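Local coordinates for fatty acid CoA ligase (Marinactinospora thermotolerans, PDB 6SQ8), which belongs to the AMP-binding enzymes of the ANL superfamily and is modelled here with adenosine monophosphate bound, at residues 40-44 against 45-49; 349-353 against 354-358. One frame throughout, in Å; residues are numbered along the deposited sequence.

Interaction 1: residues 40-44 against 45-49; sequences HALTE and AGIPP
Leu42 and Ile47, five residues apart, make the apolar contact across the end of helix 28-44. The helix leaves its course at Gly46, whose positive phi (87°) turns the backbone over and carries Ile47 back toward the last turn. CG of Leu42 and CG1 of Ile47 each lie beside their own backbone N (chi1 -72° and -54°), which aims both toward the shared side, and from there the side chains converge at an oblique angle. Leu42 CD2 comes to 3.4 Å from Ile47 CD1, and the same methyl of Ile47, CD1, also lies 3.9 Å from Leu42 CB. The ethyl arm of Ile47 passes close to the Leu42 carbonyl as well, with Ile47 CG1 3.5 Å from Leu42 O.

The backbone bonds of this end differ in quality. Gly46 N donates to Thr43 O at 3.0 Å with a fairly straight N-H, although it approaches from above the carbonyl plane. Ala45 N divides itself between two weak bonds, to Ala41 O at 3.1 Å and to Leu42 O at 3.4 Å. The positive phi of Gly46 and the bonds back into the last turn make a Schellman motif, and the Leu42-Ile47 contact is the apolar pair that usually accompanies it.

The other side is looser and faces solvent: Glu44 is exposed, and past CB its chain bends back along the helix toward His40, while Gly46 is exposed too. The buried side lies against the five-stranded parallel sheet: Leu42 touches Val102 of strand 98-103 and Leu124 of strand 122-125, Ala45 reaches Val122, and Ile47 settles on Ala99 and Ala100, just before the chain enters strand 52-56 of that sheet.

Interaction 2: residues 349-353 against 354-358; sequences VWVRS and PMTMS
Thr356 turns back onto Ser353 as the chain leaves strand 347-352, and its side chain can be followed outward from the backbone. Thr356 CB sits 3.9 Å from Ser353 O, and here the branches part. Thr356 OG1, placed between the backbone N and the carbonyl carbon (chi1 63°), hydrogen-bonds an ordered water at 2.8 Å. That water in turn accepts a hydrogen bond from Ser353 N at 3.0 Å, so it bridges the two ends of the turn. The methyl Thr356 CG2 takes the other direction: it lies 3.6 Å from Ser353 OG. Thr356 CG2 also comes within 4.0 Å of Val351 CG1, the two side chains running in opposite senses.

Ser353 OG has a further task, accepting a hydrogen bond from Met355 N at 3.0 Å. The backbone link from Thr356 N to Ser353 O is weak at 3.3 Å, though nearly straight at 172°. Buried Met355 sends its side chain to Ala180, Cys181 and Ala184 of helix 175-189, while Ser353 rests on Val329.

What results is a type I beta turn from Ser353 to Thr356, combined with an ST turn in which the serine hydroxyl holds the amide two residues on.

Overall arrangement
Both contacts are local and belong to the AMP-binding part of the chain, but they finish different elements of the fold: interaction 1 closes a helix and leads into the five-stranded parallel sheet, whereas interaction 2 turns the chain out of strand 347-352. Their centres are about 32 Å apart and their nearest atoms about 14 Å, so they do not touch. Interaction 1 is peripheral, its centre about 30 Å from that of the chain. Interaction 2, with its centre about 16 Å from that of the chain, lies closer to the ligands without these side chains touching them: Met355 is about 7 Å from bound 1-ethanoyl-9H-pyrido[3,4-b]indole-3-carboxylic acid, Val351 about 10 Å from adenosine monophosphate.

Interaction 1: residues 40-44 against 45-49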
# COMPACT_ATOMS: atom_id res chain seq x y z
N HIS A 40 22.88 5.36 -17.84
CA HIS A 40 24.27 5.68 -18.19
C HIS A 40 24.92 6.54 -17.08
O HIS A 40 26.00 6.22 -16.59
CB HIS A 40 24.32 6.34 -19.57
CG HIS A 40 25.72 6.63 -20.02
ND1 HIS A 40 26.38 7.82 -19.73
CD2 HIS A 40 26.56 5.88 -20.77
CE1 HIS A 40 27.58 7.78 -20.28
NE2 HIS A 40 27.72 6.60 -20.90
N ALA A 41 24.24 7.61 -16.66
CA ALA A 41 24.77 8.52 -15.66
C ALA A 41 25.09 7.80 -14.34
O ALA A 41 26.11 8.09 -13.70
CB ALA A 41 23.78 9.64 -15.44
N LEU A 42 24.21 6.88 -13.92
CA LEU A 42 24.36 6.14 -12.64
C LEU A 42 25.51 5.13 -12.76
O LEU A 42 26.27 4.94 -11.81
CB LEU A 42 23.05 5.41 -12.31
CG LEU A 42 21.88 6.26 -11.85
CD1 LEU A 42 20.58 5.50 -12.02
CD2 LEU A 42 22.04 6.69 -10.41
N THR A 43 25.59 4.48 -13.93
CA THR A 43 26.66 3.55 -14.27
C THR A 43 27.99 4.29 -14.15
O THR A 43 28.84 3.89 -13.36
CB THR A 43 26.43 2.91 -15.65
OG1 THR A 43 25.67 1.71 -15.47
CG2 THR A 43 27.69 2.60 -16.43
N GLU A 44 28.10 5.41 -14.89
CA GLU A 44 29.33 6.23 -14.97
C GLU A 44 29.75 6.75 -13.60
O GLU A 44 30.91 6.97 -13.38
CB GLU A 44 29.15 7.43 -15.91
CG GLU A 44 29.09 7.08 -17.38
CD GLU A 44 30.18 6.19 -17.95
OE1 GLU A 44 29.90 5.48 -18.94
OE2 GLU A 44 31.29 6.20 -17.38
N ALA A 45 28.80 6.96 -12.69
CA ALA A 45 29.09 7.54 -11.38
C ALA A 45 29.71 6.50 -10.44
O ALA A 45 30.01 6.82 -9.28
CB ALA A 45 27.84 8.13 -10.79
N GLY A 46 29.85 5.25 -10.90
CA GLY A 46 30.56 4.18 -10.18
C GLY A 46 29.72 3.40 -9.17
O GLY A 46 30.25 2.81 -8.23
N ILE A 47 28.39 3.44 -9.35
CA ILE A 47 27.44 2.65 -8.59
C ILE A 47 27.52 1.21 -9.09
O ILE A 47 27.16 0.92 -10.23
CB ILE A 47 26.03 3.24 -8.74
CG1 ILE A 47 25.97 4.72 -8.37
CG2 ILE A 47 25.04 2.42 -7.93
CD1 ILE A 47 24.67 5.41 -8.74
N PRO A 48 27.97 0.25 -8.24
CA PRO A 48 28.06 -1.16 -8.65
C PRO A 48 26.76 -1.95 -8.49
O PRO A 48 25.94 -1.64 -7.63
CB PRO A 48 29.13 -1.69 -7.68
CG PRO A 48 28.94 -0.87 -6.40
CD PRO A 48 28.43 0.47 -6.86
N PRO A 49 26.55 -3.01 -9.31
CA PRO A 49 25.34 -3.84 -9.27
C PRO A 49 24.74 -4.33 -7.93
O PRO A 49 23.52 -4.31 -7.76
CB PRO A 49 25.81 -5.06 -10.05
CG PRO A 49 26.64 -4.45 -11.15
CD PRO A 49 27.45 -3.41 -10.41

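Interaction 2: residues 349-353 against 354-358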
# COMPACT_ATOMS: atom_id res chain seq x y z
N VAL A 349 -3.40 -15.87 8.92
CA VAL A 349 -3.38 -15.94 7.47
C VAL A 349 -1.93 -16.14 7.03
O VAL A 349 -1.05 -15.34 7.35
CB VAL A 349 -4.01 -14.68 6.86
CG1 VAL A 349 -3.93 -14.67 5.35
CG2 VAL A 349 -5.45 -14.48 7.34
N TRP A 350 -1.67 -17.26 6.35
CA TRP A 350 -0.38 -17.58 5.76
C TRP A 350 -0.54 -17.65 4.25
O TRP A 350 -1.56 -18.12 3.75
CB TRP A 350 0.19 -18.90 6.30
CG TRP A 350 0.62 -18.85 7.73
CD1 TRP A 350 -0.20 -18.79 8.81
CD2 TRP A 350 1.96 -18.91 8.24
NE1 TRP A 350 0.54 -18.80 9.96
CE2 TRP A 350 1.87 -18.86 9.65
CE3 TRP A 350 3.23 -18.99 7.66
CZ2 TRP A 350 2.98 -18.88 10.48
CZ3 TRP A 350 4.34 -19.03 8.48
CH2 TRP A 350 4.21 -18.98 9.87
N VAL A 351 0.52 -17.23 3.55
CA VAL A 351 0.47 -17.01 2.14
C VAL A 351 1.72 -17.63 1.50
O VAL A 351 2.80 -17.55 2.05
CB VAL A 351 0.36 -15.49 1.87
CG1 VAL A 351 0.87 -15.09 0.50
CG2 VAL A 351 -1.06 -15.00 2.08
N ARG A 352 1.53 -18.29 0.35
CA ARG A 352 2.59 -18.77 -0.53
C ARG A 352 2.24 -18.30 -1.95
O ARG A 352 1.16 -18.58 -2.44
CB ARG A 352 2.73 -20.30 -0.42
CG ARG A 352 3.71 -20.95 -1.40
CD ARG A 352 4.15 -22.36 -1.04
NE ARG A 352 3.11 -23.39 -1.13
CZ ARG A 352 3.28 -24.71 -0.94
NH1 ARG A 352 4.43 -25.19 -0.48
NH2 ARG A 352 2.28 -25.54 -1.21
N SER A 353 3.16 -17.56 -2.58
CA SER A 353 2.92 -17.01 -3.92
C SER A 353 4.24 -16.59 -4.56
O SER A 353 5.21 -16.31 -3.87
CB SER A 353 1.96 -15.85 -3.88
OG SER A 353 2.65 -14.61 -3.78
N PRO A 354 4.27 -16.48 -5.91
CA PRO A 354 5.42 -15.92 -6.61
C PRO A 354 5.71 -14.44 -6.34
O PRO A 354 6.68 -13.92 -6.86
CB PRO A 354 5.05 -16.06 -8.10
CG PRO A 354 3.55 -16.10 -8.12
CD PRO A 354 3.20 -16.85 -6.84
N MET A 355 4.85 -13.77 -5.56
CA MET A 355 4.97 -12.34 -5.32
C MET A 355 5.58 -12.07 -3.94
O MET A 355 5.91 -10.93 -3.64
CB MET A 355 3.61 -11.65 -5.43
CG MET A 355 3.14 -11.55 -6.87
SD MET A 355 1.50 -10.84 -7.03
CE MET A 355 0.50 -12.20 -6.41
N THR A 356 5.76 -13.10 -3.11
CA THR A 356 6.24 -12.87 -1.74
C THR A 356 7.71 -12.47 -1.75
O THR A 356 8.46 -12.83 -2.66
CB THR A 356 6.06 -14.09 -0.84
OG1 THR A 356 6.85 -15.16 -1.35
CG2 THR A 356 4.61 -14.49 -0.74
N MET A 357 8.08 -11.74 -0.69
CA MET A 357 9.41 -11.23 -0.44
C MET A 357 10.42 -12.38 -0.51
O MET A 357 10.06 -13.53 -0.33
CB MET A 357 9.50 -10.55 0.94
CG MET A 357 9.53 -11.54 2.09
SD MET A 357 9.72 -10.88 3.77
CE MET A 357 10.49 -9.30 3.42
N SER A 358 11.68 -12.04 -0.80
CA SER A 358 12.80 -12.96 -0.65
C SER A 358 13.17 -13.09 0.82
O SER A 358 13.58 -14.14 1.28
CB SER A 358 13.98 -12.51 -1.45
OG SER A 358 13.66 -12.47 -2.84
O HOH W 1 5.82 -17.74 -1.14